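Local coordinates for uncharacterized protein (PDB 4XE8), which binds ADP as a bacterial actin-like protein of the ParM type and probably forms cytoskeletal filaments that move plasmid DNA apart, at residues N235-G240 with N367-G372; T241-F246 with S257-L262. The protein carries 2 engineered substitutions. All blocks are in the same frame, centred on the assembly; numbering follows the deposited sequence.

How the contacts relate
Contacts 1 and 2 are adjoining parts of one five-stranded mixed sheet, with centres about 9 Å apart. Contact 1 joins the parallel strands 231-237 and 366-370. Contact 2 is a hairpin between strands 242-248 and 251-260. Along the chain, the order is 235-240, 241-246, 257-262, 367-372, so both segments of contact 2 fall between those of contact 1. Strand 231-237 turns at 238-241 into strand 242-248 beside it. A probable backbone hydrogen bond between Asp236 and Asp243 ties the two contacts, as does a side-chain bond between Asn235 and Asn244. The turn reaches the phosphates of ADP, so the sheet carries part of the nucleotide site.

Contact 1: N235-G240 with N367-G372; sequences NDLGAG and NIVVGG. With ADP (adenosine-5'-diphosphate), chain C.
Asn235 sets its side chain beside its own backbone N (chi1 -56°), and both nitrogens face Ile368. The backbone N of Asn235 reaches Ile368 O at 2.7 Å, nearly in line with the C=O bond. ND2 of Asn235 adds a weak second bond to Ile368 O at 3.3 Å. A water links this ND2 to Asn367 OD1. The amide is held from its other end by Asn244, which donates to OD1. On the same face, Leu237 slants across Val369, with Leu237 CD1 3.6 Å from Val369 CG1. Helix 337-362 covers this face, with Tyr347 and Gln351 on Leu237. Two parallel strands are paired here, their directions 20° apart, with Asn235 opposite Val369 and Asp236 opposite Val370. Both strands run into glycine-rich turns at the nucleotide. This is consistent with the phosphate and adenosine motifs of the actin fold. Ala239 N donates to ADP O2B at 3.2 Å, and Gly372 N donates to ADP O2A at 3.0 Å. On the other face, Asp236 meets Val370 obliquely, with Asp236 OD1 3.8 Å from Val370 CG2. The Asp236 carboxylate swings anti to the backbone N (chi1 -158°), which brings OD1 across to Gly371, where the partner strand ends. There Asp236 OD1 lies 3.3 Å from Gly371 CA, a glycine with no side chain to block the approach. OD2 of Asp236 is bonded to Thr403, and the side chain is about 4 Å from a bound magnesium ion.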
ATOM      1  N   ASN A 235      -0.664   4.378  13.829  1.00 27.18           N
ATOM      2  CA  ASN A 235       0.594   4.766  13.214  1.00 21.88           C
ATOM      3  C   ASN A 235       0.898   3.906  11.996  1.00 20.37           C
ATOM      4  O   ASN A 235       1.319   2.758  12.124  1.00 22.13           O
ATOM      5  CB  ASN A 235       1.733   4.674  14.228  1.00 20.69           C
ATOM      6  CG  ASN A 235       1.477   5.510  15.465  1.00 25.74           C
ATOM      7  OD1 ASN A 235       1.620   6.734  15.445  1.00 26.41           O
ATOM      8  ND2 ASN A 235       1.106   4.853  16.557  1.00 26.12           N
ATOM      9  N   ASP A 236       0.669   4.470  10.814  1.00 17.31           N
ATOM     10  CA  ASP A 236       0.881   3.755   9.562  1.00 17.84           C
ATOM     11  C   ASP A 236       2.298   4.002   9.056  1.00 19.73           C
ATOM     12  O   ASP A 236       2.582   5.045   8.468  1.00 26.61           O
ATOM     13  CB  ASP A 236      -0.148   4.195   8.516  1.00 19.21           C
ATOM     14  CG  ASP A 236      -0.338   3.171   7.412  1.00 28.78           C
ATOM     15  OD1 ASP A 236       0.523   2.280   7.260  1.00 35.68           O
ATOM     16  OD2 ASP A 236      -1.356   3.258   6.693  1.00 28.21           O
ATOM     17  N   LEU A 237       3.188   3.046   9.296  1.00 18.54           N
ATOM     18  CA  LEU A 237       4.591   3.203   8.923  1.00 19.45           C
ATOM     19  C   LEU A 237       4.808   2.810   7.465  1.00 20.41           C
ATOM     20  O   LEU A 237       4.745   1.630   7.116  1.00 23.36           O
ATOM     21  CB  LEU A 237       5.490   2.371   9.841  1.00 17.55           C
ATOM     22  CG  LEU A 237       5.211   2.429  11.347  1.00 22.43           C
ATOM     23  CD1 LEU A 237       6.311   1.708  12.112  1.00 22.98           C
ATOM     24  CD2 LEU A 237       5.067   3.864  11.836  1.00 24.69           C
ATOM     25  N   GLY A 238       5.069   3.803   6.618  1.00 22.00           N
ATOM     26  CA  GLY A 238       5.154   3.580   5.185  1.00 29.33           C
ATOM     27  C   GLY A 238       6.544   3.695   4.585  1.00 26.62           C
ATOM     28  O   GLY A 238       7.540   3.797   5.302  1.00 25.94           O
ATOM     29  N   ALA A 239       6.602   3.689   3.256  1.00 25.90           N
ATOM     30  CA  ALA A 239       7.866   3.692   2.527  1.00 25.69           C
ATOM     31  C   ALA A 239       8.554   5.053   2.563  1.00 26.63           C
ATOM     32  O   ALA A 239       9.742   5.147   2.872  1.00 26.26           O
ATOM     33  CB  ALA A 239       7.637   3.259   1.086  1.00 24.80           C
ATOM     34  N   GLY A 240       7.810   6.103   2.237  1.00 28.40           N
ATOM     35  CA  GLY A 240       8.360   7.445   2.242  1.00 28.81           C
ATOM     36  C   GLY A 240       7.744   8.324   3.313  1.00 29.24           C
ATOM     37  O   GLY A 240       8.162   9.465   3.507  1.00 32.39           O
ATOM     38  N   ASN A 367      -1.734   2.458  21.472  1.00 27.81           N
ATOM     39  CA  ASN A 367      -1.047   2.865  20.251  1.00 29.31           C
ATOM     40  C   ASN A 367      -0.935   1.720  19.256  1.00 32.26           C
ATOM     41  O   ASN A 367      -0.233   0.739  19.495  1.00 33.68           O
ATOM     42  CB  ASN A 367       0.343   3.409  20.572  1.00 30.85           C
ATOM     43  CG  ASN A 367       0.295   4.620  21.472  1.00 33.97           C
ATOM     44  OD1 ASN A 367       0.309   5.757  21.001  1.00 37.91           O
ATOM     45  ND2 ASN A 367       0.226   4.384  22.778  1.00 33.48           N
ATOM     46  N   ILE A 368      -1.629   1.856  18.133  1.00 26.28           N
ATOM     47  CA  ILE A 368      -1.649   0.816  17.118  1.00 23.92           C
ATOM     48  C   ILE A 368      -0.644   1.131  16.021  1.00 26.31           C
ATOM     49  O   ILE A 368      -0.637   2.232  15.470  1.00 29.37           O
ATOM     50  CB  ILE A 368      -3.054   0.656  16.523  1.00 18.25           C
ATOM     51  CG1 ILE A 368      -4.064   0.434  17.651  1.00 24.66           C
ATOM     52  CG2 ILE A 368      -3.089  -0.494  15.533  1.00 20.89           C
ATOM     53  CD1 ILE A 368      -5.494   0.417  17.201  1.00 24.47           C
ATOM     54  N   VAL A 369       0.213   0.162  15.718  1.00 20.63           N
ATOM     55  CA  VAL A 369       1.286   0.357  14.752  1.00 20.24           C
ATOM     56  C   VAL A 369       1.119  -0.584  13.562  1.00 25.25           C
ATOM     57  O   VAL A 369       1.122  -1.806  13.717  1.00 14.45           O
ATOM     58  CB  VAL A 369       2.667   0.133  15.396  1.00 18.99           C
ATOM     59  CG1 VAL A 369       3.774   0.525  14.433  1.00 14.85           C
ATOM     60  CG2 VAL A 369       2.781   0.927  16.690  1.00 18.46           C
ATOM     61  N   VAL A 370       0.959  -0.006  12.375  1.00 21.16           N
ATOM     62  CA  VAL A 370       0.700  -0.785  11.171  1.00 16.58           C
ATOM     63  C   VAL A 370       1.594  -0.343  10.017  1.00 17.25           C
ATOM     64  O   VAL A 370       2.472   0.504  10.189  1.00 16.74           O
ATOM     65  CB  VAL A 370      -0.776  -0.673  10.741  1.00 19.76           C
ATOM     66  CG1 VAL A 370      -1.693  -1.158  11.856  1.00 14.26           C
ATOM     67  CG2 VAL A 370      -1.110   0.761  10.364  1.00 13.27           C
ATOM     68  N   GLY A 371       1.365  -0.920   8.840  1.00 17.69           N
ATOM     69  CA  GLY A 371       2.139  -0.580   7.662  1.00 11.32           C
ATOM     70  C   GLY A 371       3.276  -1.555   7.425  1.00 20.01           C
ATOM     71  O   GLY A 371       3.561  -2.408   8.266  1.00 13.33           O
ATOM     72  N   GLY A 372       3.929  -1.430   6.275  1.00 13.16           N
ATOM     73  CA  GLY A 372       5.029  -2.311   5.929  1.00 13.35           C
ATOM     74  C   GLY A 372       6.245  -2.109   6.812  1.00 12.63           C
ATOM     75  O   GLY A 372       7.084  -3.000   6.936  1.00 12.92           O
TER
HETATM   76  PB  ADP C 501       3.261   2.775   1.490  1.00 25.85           P
HETATM   77  O1B ADP C 501       3.187   2.478   0.013  1.00 30.23           O
HETATM   78  O2B ADP C 501       3.793   4.153   1.829  1.00 20.72           O
HETATM   79  O3B ADP C 501       2.028   2.396   2.273  1.00 12.40           O
HETATM   80  PA  ADP C 501       4.078   0.382   2.767  1.00 18.90           P
HETATM   81  O1A ADP C 501       3.277  -0.538   1.877  1.00 19.63           O
HETATM   82  O2A ADP C 501       3.558   0.698   4.151  1.00 21.54           O
HETATM   83  O3A ADP C 501       4.405   1.775   2.023  1.00 26.88           O
HETATM   84  O5' ADP C 501       5.556  -0.240   2.907  1.00 25.77           O
HETATM   85  C5' ADP C 501       6.466   0.241   3.893  1.00 26.28           C
HETATM   86  C4' ADP C 501       7.795  -0.478   3.708  1.00 24.55           C
HETATM   87  O4' ADP C 501       7.717  -1.797   4.253  1.00 24.41           O
HETATM   88  C3' ADP C 501       8.147  -0.627   2.237  1.00 23.22           C
HETATM   89  O3' ADP C 501       9.495  -0.191   2.049  1.00 19.45           O
HETATM   90  C2' ADP C 501       8.061  -2.111   1.948  1.00 24.12           C
HETATM   91  O2' ADP C 501       9.084  -2.522   1.039  1.00 26.75           O
HETATM   92  C1' ADP C 501       8.248  -2.736   3.320  1.00 20.92           C
HETATM   93  N9  ADP C 501       7.567  -4.047   3.444  1.00 20.86           N
HETATM   94  C8  ADP C 501       6.304  -4.350   3.084  1.00 19.46           C
HETATM   95  N7  ADP C 501       6.024  -5.656   3.345  1.00 18.57           N
HETATM   96  C5  ADP C 501       7.131  -6.207   3.883  1.00 21.51           C
HETATM   97  C6  ADP C 501       7.532  -7.540   4.389  1.00 21.30           C
HETATM   98  N6  ADP C 501       6.674  -8.589   4.377  1.00 23.81           N
HETATM   99  N1  ADP C 501       8.788  -7.677   4.867  1.00 23.06           N
HETATM  100  C2  ADP C 501       9.660  -6.654   4.889  1.00 19.59           C
HETATM  101  N3  ADP C 501       9.368  -5.420   4.446  1.00 16.44           N
HETATM  102  C4  ADP C 501       8.143  -5.142   3.940  1.00 23.35           C
HETATM  103  O   HOH W   1       1.915   6.602  19.101  1.00 25.79           O

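Contact 2: T241-F246 with S257-L262; sequences TSDNAF and STNTDL
Asn244 and Thr258 lie side by side on the packed face of this antiparallel pair, pointing the same way. Asn244 OD1 is 3.6 Å from the methyl CG2 of Thr258. With CG anti to its carbonyl carbon (chi1 -49°), Asn244 presents OD1 to a water 2.6 Å away. The same water is bonded to Thr260 OG1, so it bridges the two strands. ND2 of Asn244 is taken up by Asn235 of the next strand, which helps fix the amide's turn. Phe358 of helix 337-362 packs on Asn244. Ser242 is also buried on this face. Its OG is bonded to Gln351 and lies very close to Leu262 O, too close for the geometry to be trusted. Backbone bonds join the strands, with Ser242 N to Thr260 O at 2.9 Å and Thr258 N to Asn244 O at 2.9 Å. At one end, Ser257 OG accepts from Phe246 N at 2.9 Å. The reverse face is looser. Asp243 and Asn259 cross there at about a right angle, with carboxylate and amide planes 68° apart. Their link is a weak bond, Asn259 ND2 to Asp243 OD2 at 3.4 Å. Asn259 and Asp261 are exposed to solvent. At the strand's end, Thr260 OG1 accepts from Leu262 N at 3.2 Å and forms an ST turn. The whole is a beta hairpin at the margin of an actin-like sheet, and its Thr241 end comes within about 4 Å of ADP.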
ATOM      1  N   THR A 241       6.743   7.793   4.008  1.00 24.60           N
ATOM      2  CA  THR A 241       6.016   8.559   5.015  1.00 28.20           C
ATOM      3  C   THR A 241       5.681   7.744   6.258  1.00 30.99           C
ATOM      4  O   THR A 241       5.815   6.520   6.275  1.00 31.85           O
ATOM      5  CB  THR A 241       4.691   9.121   4.453  1.00 24.01           C
ATOM      6  OG1 THR A 241       3.871   8.039   3.995  1.00 20.47           O
ATOM      7  CG2 THR A 241       4.943  10.092   3.304  1.00 21.45           C
ATOM      8  N   SER A 242       5.239   8.443   7.298  1.00 36.70           N
ATOM      9  CA  SER A 242       4.659   7.816   8.480  1.00 36.51           C
ATOM     10  C   SER A 242       3.428   8.603   8.912  1.00 36.96           C
ATOM     11  O   SER A 242       3.524   9.784   9.249  1.00 39.04           O
ATOM     12  CB  SER A 242       5.673   7.737   9.624  1.00 37.28           C
ATOM     13  OG  SER A 242       6.612   6.699   9.408  1.00 36.74           O
ATOM     14  N   ASP A 243       2.270   7.952   8.891  1.00 33.56           N
ATOM     15  CA  ASP A 243       1.027   8.611   9.267  1.00 32.25           C
ATOM     16  C   ASP A 243       0.719   8.399  10.746  1.00 31.58           C
ATOM     17  O   ASP A 243       0.384   7.292  11.165  1.00 31.53           O
ATOM     18  CB  ASP A 243      -0.133   8.100   8.409  1.00 37.91           C
ATOM     19  CG  ASP A 243      -1.394   8.926   8.582  1.00 49.46           C
ATOM     20  OD1 ASP A 243      -2.118   8.716   9.580  1.00 50.31           O
ATOM     21  OD2 ASP A 243      -1.664   9.785   7.718  1.00 54.77           O
ATOM     22  N   ASN A 244       0.841   9.463  11.531  1.00 27.61           N
ATOM     23  CA  ASN A 244       0.504   9.410  12.948  1.00 26.36           C
ATOM     24  C   ASN A 244      -0.858  10.039  13.210  1.00 29.93           C
ATOM     25  O   ASN A 244      -0.956  11.238  13.471  1.00 33.31           O
ATOM     26  CB  ASN A 244       1.572  10.112  13.789  1.00 20.38           C
ATOM     27  CG  ASN A 244       2.980   9.660  13.442  1.00 30.31           C
ATOM     28  OD1 ASN A 244       3.783  10.439  12.926  1.00 33.98           O
ATOM     29  ND2 ASN A 244       3.288   8.400  13.729  1.00 28.06           N
ATOM     30  N   ALA A 245      -1.910   9.230  13.131  1.00 27.51           N
ATOM     31  CA  ALA A 245      -3.265   9.720  13.355  1.00 25.22           C
ATOM     32  C   ALA A 245      -3.716   9.425  14.781  1.00 27.43           C
ATOM     33  O   ALA A 245      -3.310   8.427  15.377  1.00 27.72           O
ATOM     34  CB  ALA A 245      -4.229   9.105  12.351  1.00 19.60           C
ATOM     35  N   PHE A 246      -4.554  10.301  15.323  1.00 29.80           N
ATOM     36  CA  PHE A 246      -5.050  10.146  16.685  1.00 32.53           C
ATOM     37  C   PHE A 246      -6.568  10.265  16.731  1.00 33.99           C
ATOM     38  O   PHE A 246      -7.128  11.313  16.415  1.00 32.50           O
ATOM     39  CB  PHE A 246      -4.408  11.183  17.608  1.00 31.52           C
ATOM     40  CG  PHE A 246      -4.965  11.184  19.004  1.00 36.03           C
ATOM     41  CD1 PHE A 246      -4.953  10.031  19.771  1.00 34.07           C
ATOM     42  CD2 PHE A 246      -5.488  12.344  19.555  1.00 38.56           C
ATOM     43  CE1 PHE A 246      -5.464  10.032  21.056  1.00 31.66           C
ATOM     44  CE2 PHE A 246      -5.997  12.350  20.841  1.00 37.87           C
ATOM     45  CZ  PHE A 246      -5.984  11.192  21.592  1.00 36.10           C
ATOM     46  N   SER A 257      -3.211  14.934  14.701  1.00 43.92           N
ATOM     47  CA  SER A 257      -2.914  13.957  13.658  1.00 47.90           C
ATOM     48  C   SER A 257      -1.895  14.509  12.670  1.00 51.10           C
ATOM     49  O   SER A 257      -2.211  15.364  11.843  1.00 50.26           O
ATOM     50  CB  SER A 257      -4.189  13.543  12.921  1.00 46.80           C
ATOM     51  OG  SER A 257      -4.977  12.676  13.718  1.00 47.84           O
ATOM     52  N   THR A 258      -0.666  14.011  12.763  1.00 56.98           N
ATOM     53  CA  THR A 258       0.427  14.519  11.946  1.00 60.76           C
ATOM     54  C   THR A 258       0.886  13.506  10.905  1.00 59.42           C
ATOM     55  O   THR A 258       0.479  12.344  10.922  1.00 59.25           O
ATOM     56  CB  THR A 258       1.634  14.919  12.817  1.00 65.81           C
ATOM     57  OG1 THR A 258       2.607  15.598  12.013  1.00 70.46           O
ATOM     58  CG2 THR A 258       2.267  13.690  13.449  1.00 63.45           C
ATOM     59  N   ASN A 259       1.739  13.966   9.996  1.00 56.07           N
ATOM     60  CA  ASN A 259       2.320  13.114   8.971  1.00 48.51           C
ATOM     61  C   ASN A 259       3.760  13.531   8.702  1.00 46.36           C
ATOM     62  O   ASN A 259       4.031  14.704   8.443  1.00 47.23           O
ATOM     63  CB  ASN A 259       1.498  13.176   7.685  1.00 51.32           C
ATOM     64  CG  ASN A 259       1.983  12.199   6.634  1.00 59.32           C
ATOM     65  OD1 ASN A 259       2.953  12.463   5.924  1.00 63.55           O
ATOM     66  ND2 ASN A 259       1.308  11.059   6.531  1.00 60.97           N
ATOM     67  N   THR A 260       4.680  12.576   8.772  1.00 45.99           N
ATOM     68  CA  THR A 260       6.097  12.871   8.587  1.00 44.07           C
ATOM     69  C   THR A 260       6.684  12.088   7.421  1.00 42.95           C
ATOM     70  O   THR A 260       6.057  11.165   6.903  1.00 41.99           O
ATOM     71  CB  THR A 260       6.910  12.554   9.856  1.00 37.94           C
ATOM     72  OG1 THR A 260       7.120  11.140   9.950  1.00 37.37           O
ATOM     73  CG2 THR A 260       6.186  13.050  11.099  1.00 33.15           C
ATOM     74  N   ASP A 261       7.893  12.460   7.016  1.00 43.35           N
ATOM     75  CA  ASP A 261       8.576  11.782   5.922  1.00 44.77           C
ATOM     76  C   ASP A 261       9.431  10.630   6.438  1.00 40.00           C
ATOM     77  O   ASP A 261      10.246  10.073   5.704  1.00 40.51           O
ATOM     78  CB  ASP A 261       9.440  12.770   5.136  1.00 51.58           C
ATOM     79  CG  ASP A 261      10.439  13.495   6.015  1.00 61.64           C
ATOM     80  OD1 ASP A 261      11.567  12.985   6.183  1.00 64.42           O
ATOM     81  OD2 ASP A 261      10.097  14.577   6.539  1.00 67.29           O
ATOM     82  N   LEU A 262       9.244  10.281   7.706  1.00 37.37           N
ATOM     83  CA  LEU A 262       9.969   9.170   8.313  1.00 33.62           C
ATOM     84  C   LEU A 262       9.511   7.844   7.709  1.00 30.49           C
ATOM     85  O   LEU A 262       8.635   7.168   8.250  1.00 29.79           O
ATOM     86  CB  LEU A 262       9.776   9.165   9.832  1.00 30.08           C
ATOM     87  CG  LEU A 262      10.537   8.098  10.624  1.00 29.35           C
ATOM     88  CD1 LEU A 262      12.030   8.197  10.361  1.00 31.49           C
ATOM     89  CD2 LEU A 262      10.242   8.217  12.111  1.00 24.14           C
TER
HETATM   90  O   HOH W   2       6.192   9.921  12.076  1.00 23.71           O